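Transcriptional regulator (Streptococcus dysgalactiae, PDB 4YV9) acts as a quorum-sensing transcriptional regulator that binds DNA and serves as a receptor for SHP peptide pheromones. Local coordinates at residues N158-F161 against L162-E166; Y198-F201 against D202-H205; G232-K235 against L236-Q240; Y266-H269 against Y270-E273. One frame throughout, in Å; residues are numbered along the deposited sequence.

Interaction 1. Residues N158-F161 against L162-E166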
loop_
_atom_site.group_PDB
_atom_site.type_symbol
_atom_site.label_atom_id
_atom_site.label_comp_id
_atom_site.label_asym_id
_atom_site.label_seq_id
_atom_site.Cartn_x
_atom_site.Cartn_y
_atom_site.Cartn_z
ATOM N N ASN B 158 -1.708 28.316 -9.984
ATOM C CA ASN B 158 -2.053 28.749 -8.640
ATOM C C ASN B 158 -3.208 27.960 -8.050
ATOM O O ASN B 158 -3.244 27.737 -6.843
ATOM C CB ASN B 158 -2.368 30.243 -8.606
ATOM C CG ASN B 158 -1.224 31.056 -8.030
ATOM O OD1 ASN B 158 -0.979 31.030 -6.820
ATOM N ND2 ASN B 158 -0.511 31.774 -8.892
ATOM N N THR B 159 -4.149 27.534 -8.887
ATOM C CA THR B 159 -5.251 26.716 -8.409
ATOM C C THR B 159 -4.725 25.322 -8.100
ATOM O O THR B 159 -5.121 24.701 -7.109
ATOM C CB THR B 159 -6.401 26.637 -9.431
ATOM O OG1 THR B 159 -6.959 27.942 -9.619
ATOM C CG2 THR B 159 -7.498 25.684 -8.950
ATOM N N LEU B 160 -3.820 24.844 -8.947
ATOM C CA LEU B 160 -3.182 23.549 -8.736
ATOM C C LEU B 160 -2.444 23.534 -7.405
ATOM O O LEU B 160 -2.563 22.585 -6.630
ATOM C CB LEU B 160 -2.216 23.231 -9.880
ATOM C CG LEU B 160 -1.445 21.909 -9.810
ATOM C CD1 LEU B 160 -2.387 20.735 -9.749
ATOM C CD2 LEU B 160 -0.520 21.776 -11.013
ATOM N N PHE B 161 -1.689 24.596 -7.136
ATOM C CA PHE B 161 -0.948 24.686 -5.879
ATOM C C PHE B 161 -1.886 24.682 -4.674
ATOM O O PHE B 161 -1.629 24.005 -3.678
ATOM C CB PHE B 161 -0.077 25.936 -5.844
ATOM C CG PHE B 161 0.586 26.165 -4.517
ATOM C CD1 PHE B 161 1.610 25.334 -4.088
ATOM C CD2 PHE B 161 0.179 27.201 -3.693
ATOM C CE1 PHE B 161 2.218 25.533 -2.861
ATOM C CE2 PHE B 161 0.787 27.409 -2.469
ATOM C CZ PHE B 161 1.806 26.575 -2.051
ATOM N N LEU B 162 -2.965 25.450 -4.769
ATOM C CA LEU B 162 -3.942 25.541 -3.690
ATOM C C LEU B 162 -4.672 24.213 -3.494
ATOM O O LEU B 162 -4.966 23.824 -2.364
ATOM C CB LEU B 162 -4.943 26.667 -3.963
ATOM C CG LEU B 162 -4.367 28.079 -3.868
ATOM C CD1 LEU B 162 -5.447 29.136 -4.088
ATOM C CD2 LEU B 162 -3.664 28.276 -2.528
ATOM N N LEU B 163 -4.945 23.518 -4.596
ATOM C CA LEU B 163 -5.583 22.210 -4.541
ATOM C C LEU B 163 -4.652 21.194 -3.909
ATOM O O LEU B 163 -5.092 20.318 -3.162
ATOM C CB LEU B 163 -5.998 21.736 -5.938
ATOM C CG LEU B 163 -7.283 22.347 -6.504
ATOM C CD1 LEU B 163 -7.499 21.918 -7.963
ATOM C CD2 LEU B 163 -8.482 21.968 -5.636
ATOM N N THR B 164 -3.366 21.317 -4.207
ATOM C CA THR B 164 -2.375 20.409 -3.650
ATOM C C THR B 164 -2.303 20.577 -2.128
ATOM O O THR B 164 -2.261 19.581 -1.398
ATOM C CB THR B 164 -0.983 20.633 -4.281
ATOM O OG1 THR B 164 -1.069 20.461 -5.703
ATOM C CG2 THR B 164 0.023 19.632 -3.719
ATOM N N LYS B 165 -2.307 21.831 -1.661
ATOM C CA LYS B 165 -2.322 22.136 -0.227
ATOM C C LYS B 165 -3.534 21.499 0.457
ATOM O O LYS B 165 -3.415 20.937 1.541
ATOM C CB LYS B 165 -2.334 23.653 0.031
ATOM C CG LYS B 165 -0.984 24.342 -0.115
ATOM C CD LYS B 165 -1.046 25.821 0.290
ATOM C CE LYS B 165 -1.270 25.979 1.779
ATOM N NZ LYS B 165 -1.305 27.411 2.202
ATOM N N GLU B 166 -4.698 21.608 -0.175
ATOM C CA GLU B 166 -5.901 20.980 0.354
ATOM C C GLU B 166 -5.711 19.477 0.481
ATOM O O GLU B 166 -5.997 18.899 1.530
ATOM C CB GLU B 166 -7.110 21.293 -0.528
ATOM C CG GLU B 166 -7.595 22.725 -0.404
ATOM C CD GLU B 166 -7.714 23.170 1.039
ATOM O OE1 GLU B 166 -8.524 22.587 1.791
ATOM O OE2 GLU B 166 -6.980 24.101 1.427
#
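F161 and K165 meet one turn apart on helix 157-169. With CG anti to the backbone N (chi1 173°), the phenyl ring leans down the helix and meets the lysine methylenes: K165 CD lies 3.7 Å from F161 CE2, while K165 CG stands over the rim of one ring face. H203 of helix 201-215 stacks on the ring as well. A flat, apolar ring suits this buried place between two helices, and the long alkyl part of a lysine can pack on it while carrying its amine beyond. L162 CG packs 3.2 Å from N158 O, the carbonyl that its own N bonds to, and L162 CD2 lies 4.2 Å from F161 CD2. L163 runs beside T159 in the same direction, L163 CD1 lying 3.9 Å from T159 CG2; the threonine thus gives its methyl to the leucine, while its hydroxyl bonds to N156. T164 adds a second grip on L160 O: its N donates over 2.9 Å and its OG1 over 2.8 Å, from opposite faces of the carbonyl plane. The buried hydroxyl is therefore satisfied within its own helix, which lets a polar residue sit in an apolar helix-helix interface.

Interaction 2. Residues Y198-F201 against D202-H205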
loop_
_atom_site.group_PDB
_atom_site.type_symbol
_atom_site.label_atom_id
_atom_site.label_comp_id
_atom_site.label_asym_id
_atom_site.label_seq_id
_atom_site.Cartn_x
_atom_site.Cartn_y
_atom_site.Cartn_z
ATOM N N TYR B 198 8.657 27.242 -12.561
ATOM C CA TYR B 198 8.104 28.583 -12.627
ATOM C C TYR B 198 8.767 29.525 -11.621
ATOM O O TYR B 198 8.357 30.679 -11.486
ATOM C CB TYR B 198 6.596 28.538 -12.381
ATOM C CG TYR B 198 5.762 28.077 -13.556
ATOM C CD1 TYR B 198 6.226 28.204 -14.858
ATOM C CD2 TYR B 198 4.496 27.532 -13.360
ATOM C CE1 TYR B 198 5.457 27.790 -15.936
ATOM C CE2 TYR B 198 3.721 27.117 -14.430
ATOM C CZ TYR B 198 4.207 27.246 -15.714
ATOM O OH TYR B 198 3.441 26.838 -16.786
ATOM N N SER B 199 9.781 29.025 -10.918
ATOM C CA SER B 199 10.555 29.819 -9.960
ATOM C C SER B 199 9.713 30.356 -8.796
ATOM O O SER B 199 10.005 31.421 -8.251
ATOM C CB SER B 199 11.257 30.986 -10.672
ATOM O OG SER B 199 12.110 30.526 -11.708
ATOM N N TYR B 200 8.670 29.617 -8.423
ATOM C CA TYR B 200 7.904 29.918 -7.219
ATOM C C TYR B 200 8.583 29.270 -6.017
ATOM O O TYR B 200 8.160 28.204 -5.565
ATOM C CB TYR B 200 6.460 29.414 -7.337
ATOM C CG TYR B 200 5.596 30.227 -8.272
ATOM C CD1 TYR B 200 4.927 31.362 -7.828
ATOM C CD2 TYR B 200 5.441 29.857 -9.598
ATOM C CE1 TYR B 200 4.132 32.108 -8.682
ATOM C CE2 TYR B 200 4.648 30.595 -10.461
ATOM C CZ TYR B 200 3.998 31.719 -9.999
ATOM O OH TYR B 200 3.212 32.452 -10.858
ATOM N N PHE B 201 9.623 29.907 -5.491
ATOM C CA PHE B 201 10.435 29.268 -4.457
ATOM C C PHE B 201 9.766 29.275 -3.077
ATOM O O PHE B 201 10.112 28.479 -2.198
ATOM C CB PHE B 201 11.803 29.933 -4.411
ATOM C CG PHE B 201 12.553 29.810 -5.704
ATOM C CD1 PHE B 201 12.860 28.556 -6.221
ATOM C CD2 PHE B 201 12.911 30.933 -6.428
ATOM C CE1 PHE B 201 13.536 28.427 -7.424
ATOM C CE2 PHE B 201 13.583 30.813 -7.627
ATOM C CZ PHE B 201 13.898 29.557 -8.126
ATOM N N ASP B 202 8.807 30.177 -2.907
ATOM C CA ASP B 202 7.903 30.160 -1.763
ATOM C C ASP B 202 7.150 28.839 -1.716
ATOM O O ASP B 202 7.142 28.123 -0.706
ATOM C CB ASP B 202 6.911 31.321 -1.873
ATOM C CG ASP B 202 6.358 31.475 -3.289
ATOM O OD1 ASP B 202 7.056 31.064 -4.249
ATOM O OD2 ASP B 202 5.228 31.991 -3.445
ATOM N N HIS B 203 6.506 28.530 -2.832
ATOM C CA HIS B 203 5.729 27.321 -2.962
ATOM C C HIS B 203 6.627 26.099 -2.881
ATOM O O HIS B 203 6.274 25.109 -2.243
ATOM C CB HIS B 203 4.956 27.340 -4.275
ATOM C CG HIS B 203 3.912 28.410 -4.334
ATOM N ND1 HIS B 203 3.047 28.552 -5.397
ATOM C CD2 HIS B 203 3.588 29.384 -3.452
ATOM C CE1 HIS B 203 2.239 29.571 -5.170
ATOM N NE2 HIS B 203 2.548 30.095 -3.998
ATOM N N SER B 204 7.793 26.181 -3.518
ATOM C CA SER B 204 8.762 25.088 -3.478
ATOM C C SER B 204 9.152 24.746 -2.039
ATOM O O SER B 204 9.140 23.582 -1.646
ATOM C CB SER B 204 10.014 25.448 -4.283
ATOM O OG SER B 204 9.680 25.711 -5.628
ATOM N N HIS B 205 9.486 25.772 -1.260
ATOM C CA HIS B 205 9.900 25.589 0.127
ATOM C C HIS B 205 8.818 24.905 0.959
ATOM O O HIS B 205 9.101 23.935 1.660
ATOM C CB HIS B 205 10.271 26.927 0.762
ATOM C CG HIS B 205 10.743 26.802 2.173
ATOM N ND1 HIS B 205 9.887 26.841 3.251
ATOM C CD2 HIS B 205 11.983 26.604 2.685
ATOM C CE1 HIS B 205 10.576 26.689 4.369
ATOM N NE2 HIS B 205 11.852 26.547 4.049
#
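Y200 O is gripped twice by S204: the amide N of S204 donates to Y200 O over 2.9 Å in the carbonyl plane, and S204 OG donates to the same Y200 O, also over 2.9 Å, from well above that plane. The serine hydroxyl lies beside its own backbone N (chi1 -59°), which turns it back up the helix toward this carbonyl. Serine suits the buried spot because it is small enough to fit against helix 179-197 and spends its hydroxyl on a main-chain acceptor one turn earlier. H205 N donates to F201 O at 2.9 Å, continuing the helical pattern. These bonds mark the start of helix 201-215, with Y200 at the N-cap position. Just before it, S199 has positive phi and closes helix 179-197 in a Schellman motif, so helices 179-197 and 201-215 are joined by a very short turn, consistent with the helical hairpins of a TPR-like repeat domain. Y200 is itself the centre of an inverse gamma turn. Its ring lies alongside the imidazole of H203, the planes nearly parallel at 14° but slid apart, with centroids 5.3 Å from each other; Y200 CD1 is over the rim of one imidazole face. H203 ND1 bonds to the hydroxyl of Y157, whose ring also stacks on Y200. D202 has its carboxylate between backbone N and carbonyl carbon (chi1 44°), which folds OD1 back to 3.6 Å from Y200 CB, at the edge of the tyrosine ring. F201 sets one face of its phenyl over the carbonyl carbon of S199.

Interaction 3. Residues G232-K235 against L236-Q240; sequences GYYK and LKQGQ
This is a local helix-ending contact, a Schellman motif that terminates helix 221-236 and leads the chain toward helix 242-256. Two bonds define it: Q240 N reaches back to K235 O over 3.1 Å, and G239 N donates to L236 O at 2.9 Å. G239 is the C-prime residue; its positive phi of 62° is easy for a residue without a side chain. Further back the ordinary helical pattern still holds, with L236 N bonded to G232 O at 2.8 Å and K237 N to Y233 O at 3.0 Å. Among the side chains, K235 and Q240 pass across each other, Q240 NE2 lying 3.8 Å from K235 CD. The lysine stays extended beyond CG and carries its amine to a salt bridge with D246. Y233 and K237 run side by side, K237 CE touching Y233 OH at 3.7 Å. Both polar ends look elsewhere, the phenol to D197 and the amine to the carbonyl of I196. Long side chains suit this place because their methylenes pack locally while their tips reach neighbouring helices. The chemistry thus divides the work: main-chain bonds close the helix, and the lysine amines tie its end to D246 of helix 242-256 and to the I196 carbonyl of helix 179-197.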
loop_
_atom_site.group_PDB
_atom_site.type_symbol
_atom_site.label_atom_id
_atom_site.label_comp_id
_atom_site.label_asym_id
_atom_site.label_seq_id
_atom_site.Cartn_x
_atom_site.Cartn_y
_atom_site.Cartn_z
ATOM N N GLY B 232 17.353 18.538 -5.404
ATOM C CA GLY B 232 18.664 18.930 -5.893
ATOM C C GLY B 232 18.506 19.987 -6.966
ATOM O O GLY B 232 19.273 20.954 -7.031
ATOM N N TYR B 233 17.484 19.803 -7.798
ATOM C CA TYR B 233 17.163 20.742 -8.872
ATOM C C TYR B 233 16.764 22.101 -8.295
ATOM O O TYR B 233 17.181 23.153 -8.793
ATOM C CB TYR B 233 16.053 20.153 -9.748
ATOM C CG TYR B 233 15.513 21.045 -10.847
ATOM C CD1 TYR B 233 16.361 21.747 -11.695
ATOM C CD2 TYR B 233 14.140 21.149 -11.057
ATOM C CE1 TYR B 233 15.855 22.549 -12.709
ATOM C CE2 TYR B 233 13.627 21.940 -12.066
ATOM C CZ TYR B 233 14.485 22.640 -12.884
ATOM O OH TYR B 233 13.961 23.429 -13.879
ATOM N N TYR B 234 15.972 22.071 -7.230
ATOM C CA TYR B 234 15.627 23.279 -6.488
ATOM C C TYR B 234 16.871 23.943 -5.910
ATOM O O TYR B 234 17.008 25.161 -5.964
ATOM C CB TYR B 234 14.635 22.946 -5.373
ATOM C CG TYR B 234 14.492 24.005 -4.304
ATOM C CD1 TYR B 234 13.658 25.095 -4.492
ATOM C CD2 TYR B 234 15.175 23.898 -3.101
ATOM C CE1 TYR B 234 13.509 26.047 -3.521
ATOM C CE2 TYR B 234 15.033 24.852 -2.113
ATOM C CZ TYR B 234 14.196 25.926 -2.329
ATOM O OH TYR B 234 14.046 26.886 -1.357
ATOM N N LYS B 235 17.771 23.131 -5.359
ATOM C CA LYS B 235 19.016 23.633 -4.782
ATOM C C LYS B 235 19.878 24.294 -5.850
ATOM O O LYS B 235 20.459 25.363 -5.623
ATOM C CB LYS B 235 19.805 22.505 -4.113
ATOM C CG LYS B 235 19.176 21.943 -2.854
ATOM C CD LYS B 235 20.084 20.893 -2.235
ATOM C CE LYS B 235 19.324 20.005 -1.269
ATOM N NZ LYS B 235 20.213 18.982 -0.654
ATOM N N LEU B 236 19.961 23.645 -7.008
ATOM C CA LEU B 236 20.730 24.177 -8.123
ATOM C C LEU B 236 20.204 25.544 -8.540
ATOM O O LEU B 236 20.973 26.493 -8.667
ATOM C CB LEU B 236 20.699 23.218 -9.315
ATOM C CG LEU B 236 21.397 23.748 -10.570
ATOM C CD1 LEU B 236 22.815 24.190 -10.247
ATOM C CD2 LEU B 236 21.405 22.697 -11.667
ATOM N N LYS B 237 18.892 25.650 -8.722
ATOM C CA LYS B 237 18.279 26.902 -9.150
ATOM C C LYS B 237 18.484 28.027 -8.145
ATOM O O LYS B 237 18.037 29.152 -8.367
ATOM C CB LYS B 237 16.786 26.706 -9.405
ATOM C CG LYS B 237 16.440 26.470 -10.865
ATOM C CD LYS B 237 15.150 27.183 -11.239
ATOM C CE LYS B 237 14.700 26.821 -12.647
ATOM N NZ LYS B 237 13.440 27.521 -13.021
ATOM N N GLN B 238 19.162 27.724 -7.043
ATOM C CA GLN B 238 19.540 28.739 -6.075
ATOM C C GLN B 238 20.988 28.585 -5.619
ATOM O O GLN B 238 21.294 28.733 -4.438
ATOM C CB GLN B 238 18.600 28.699 -4.875
ATOM C CG GLN B 238 17.317 29.471 -5.101
ATOM C CD GLN B 238 16.166 28.894 -4.320
ATOM O OE1 GLN B 238 16.115 27.689 -4.087
ATOM N NE2 GLN B 238 15.239 29.749 -3.904
ATOM N N GLY B 239 21.866 28.271 -6.564
ATOM C CA GLY B 239 23.300 28.363 -6.351
ATOM C C GLY B 239 23.931 27.504 -5.270
ATOM O O GLY B 239 24.889 27.925 -4.622
ATOM N N GLN B 240 23.406 26.302 -5.063
ATOM C CA GLN B 240 24.107 25.329 -4.234
ATOM C C GLN B 240 24.697 24.261 -5.149
ATOM O O GLN B 240 23.954 23.563 -5.837
ATOM C CB GLN B 240 23.176 24.697 -3.200
ATOM C CG GLN B 240 22.601 25.670 -2.188
ATOM C CD GLN B 240 21.568 25.018 -1.283
ATOM O OE1 GLN B 240 20.473 25.547 -1.088
ATOM N NE2 GLN B 240 21.912 23.861 -0.727
#

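Interaction 4. Residues Y266-H269 against Y270-E273; sequences YKEH and YRKE
The imidazole of H269 receives E273 CG over one face, a CH-pi contact within helix 260-273, the last helix of the modelled chain, in what is probably a TPR-like helical repeat fold. The methylene lies 3.9 Å from the H269 ring centroid and 28° off its normal; E273 CG is nearest to H269 CE1, at 3.5 Å. The glutamate bends at chi2, and its carboxylate plane stands at 84° to the imidazole; it is the CG methylene that touches the ring. H269 also meets the rings of Y229 and Y233 edge-to-face, a place that suits a flat side chain able to pack on several sides.

The charged contacts lie at the surface. R271 NH1 forms a salt bridge with E268 OE1 at 3.2 Å; the carboxylate stands at the guanidinium edge, and the arginine comes from above the carboxylate plane. K267 stretches out along the same guanidinium, CG about 4.0 Å from R271 CZ and over the centre of one face. Its methylenes pack there although K267 NZ is 3.5 Å from R271 NH2, a like-charge approach that the nearby glutamate probably eases.

Main-chain bonds carry the rest: R271 N to K267 O is almost straight, at 174°. K272 N is shared, donating to E268 O at 3.1 Å and only weakly to H269 O, which also accepts a short 2.8 Å bond from E273 N.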
loop_
_atom_site.group_PDB
_atom_site.type_symbol
_atom_site.label_atom_id
_atom_site.label_comp_id
_atom_site.label_asym_id
_atom_site.label_seq_id
_atom_site.Cartn_x
_atom_site.Cartn_y
_atom_site.Cartn_z
ATOM N N TYR B 266 15.398 11.031 -16.706
ATOM C CA TYR B 266 15.981 12.034 -15.820
ATOM C C TYR B 266 17.349 12.525 -16.310
ATOM O O TYR B 266 17.704 13.687 -16.106
ATOM C CB TYR B 266 16.069 11.490 -14.391
ATOM C CG TYR B 266 14.749 11.632 -13.675
ATOM C CD1 TYR B 266 13.769 10.661 -13.791
ATOM C CD2 TYR B 266 14.465 12.767 -12.927
ATOM C CE1 TYR B 266 12.553 10.798 -13.163
ATOM C CE2 TYR B 266 13.258 12.915 -12.299
ATOM C CZ TYR B 266 12.303 11.928 -12.417
ATOM O OH TYR B 266 11.092 12.081 -11.787
ATOM N N LYS B 267 18.102 11.661 -16.984
ATOM C CA LYS B 267 19.409 12.054 -17.498
ATOM C C LYS B 267 19.232 13.066 -18.627
ATOM O O LYS B 267 20.071 13.948 -18.835
ATOM C CB LYS B 267 20.181 10.822 -17.971
ATOM C CG LYS B 267 21.581 11.082 -18.519
ATOM C CD LYS B 267 22.095 9.797 -19.156
ATOM C CE LYS B 267 23.530 9.898 -19.631
ATOM N NZ LYS B 267 23.853 8.781 -20.582
ATOM N N GLU B 268 18.119 12.946 -19.343
ATOM C CA GLU B 268 17.750 13.911 -20.376
ATOM C C GLU B 268 17.459 15.286 -19.762
ATOM O O GLU B 268 17.890 16.314 -20.289
ATOM C CB GLU B 268 16.535 13.403 -21.154
ATOM C CG GLU B 268 16.186 14.197 -22.395
ATOM C CD GLU B 268 17.088 13.866 -23.563
ATOM O OE1 GLU B 268 17.749 12.809 -23.517
ATOM O OE2 GLU B 268 17.137 14.662 -24.526
ATOM N N HIS B 269 16.725 15.292 -18.651
ATOM C CA HIS B 269 16.434 16.519 -17.903
ATOM C C HIS B 269 17.729 17.156 -17.420
ATOM O O HIS B 269 17.933 18.363 -17.566
ATOM C CB HIS B 269 15.511 16.225 -16.713
ATOM C CG HIS B 269 15.058 17.449 -15.973
ATOM N ND1 HIS B 269 15.914 18.241 -15.237
ATOM C CD2 HIS B 269 13.830 18.009 -15.849
ATOM C CE1 HIS B 269 15.236 19.238 -14.698
ATOM N NE2 HIS B 269 13.970 19.120 -15.052
ATOM N N TYR B 270 18.606 16.333 -16.851
ATOM C CA TYR B 270 19.911 16.786 -16.387
ATOM C C TYR B 270 20.743 17.452 -17.504
ATOM O O TYR B 270 21.161 18.599 -17.359
ATOM C CB TYR B 270 20.693 15.616 -15.776
ATOM C CG TYR B 270 21.948 16.052 -15.053
ATOM C CD1 TYR B 270 21.922 16.356 -13.695
ATOM C CD2 TYR B 270 23.158 16.184 -15.735
ATOM C CE1 TYR B 270 23.072 16.772 -13.033
ATOM C CE2 TYR B 270 24.305 16.597 -15.081
ATOM C CZ TYR B 270 24.256 16.884 -13.732
ATOM O OH TYR B 270 25.397 17.292 -13.085
ATOM N N ARG B 271 20.987 16.744 -18.606
ATOM C CA ARG B 271 21.787 17.295 -19.701
ATOM C C ARG B 271 21.205 18.588 -20.275
ATOM O O ARG B 271 21.946 19.448 -20.761
ATOM C CB ARG B 271 21.947 16.264 -20.821
ATOM C CG ARG B 271 23.044 15.242 -20.568
ATOM C CD ARG B 271 23.187 14.282 -21.740
ATOM N NE ARG B 271 21.921 13.616 -22.036
ATOM C CZ ARG B 271 21.800 12.330 -22.351
ATOM N NH1 ARG B 271 20.599 11.822 -22.595
ATOM N NH2 ARG B 271 22.872 11.551 -22.418
ATOM N N LYS B 272 19.883 18.726 -20.212
ATOM C CA LYS B 272 19.216 19.927 -20.718
ATOM C C LYS B 272 19.307 21.095 -19.734
ATOM O O LYS B 272 19.789 22.172 -20.082
ATOM C CB LYS B 272 17.747 19.630 -21.035
ATOM C CG LYS B 272 16.831 20.850 -20.983
ATOM C CD LYS B 272 16.307 21.240 -22.357
ATOM C CE LYS B 272 15.014 22.041 -22.245
ATOM N NZ LYS B 272 14.883 23.055 -23.330
ATOM N N GLU B 273 18.853 20.879 -18.504
ATOM C CA GLU B 273 18.759 21.968 -17.539
ATOM C C GLU B 273 20.078 22.268 -16.824
ATOM O O GLU B 273 20.234 23.336 -16.231
ATOM C CB GLU B 273 17.667 21.663 -16.514
ATOM C CG GLU B 273 16.269 21.575 -17.118
ATOM C CD GLU B 273 15.753 22.913 -17.624
ATOM O OE1 GLU B 273 15.037 23.601 -16.863
ATOM O OE2 GLU B 273 16.059 23.276 -18.781
#

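The four contacts come in series along the chain, on helix 157-169, the start of helix 201-215, the end of helix 221-236 and the closing turns of helix 260-273. Interactions 1 and 2 have centres 13 Å apart and meet where F161 packs on H203. Interactions 2 and 3 are 12 Å apart, F201 and S204 lying against Y234 between consecutive helices. Interactions 3 and 4 are 14 Å apart, joined by a probable hydrogen bond between Y233 OH and E273 OE1. Interactions 1 and 4 stay 27 Å apart between centres. Each contact touches the next, so together they join four helices of the C-terminal part, only the middle pair being consecutive.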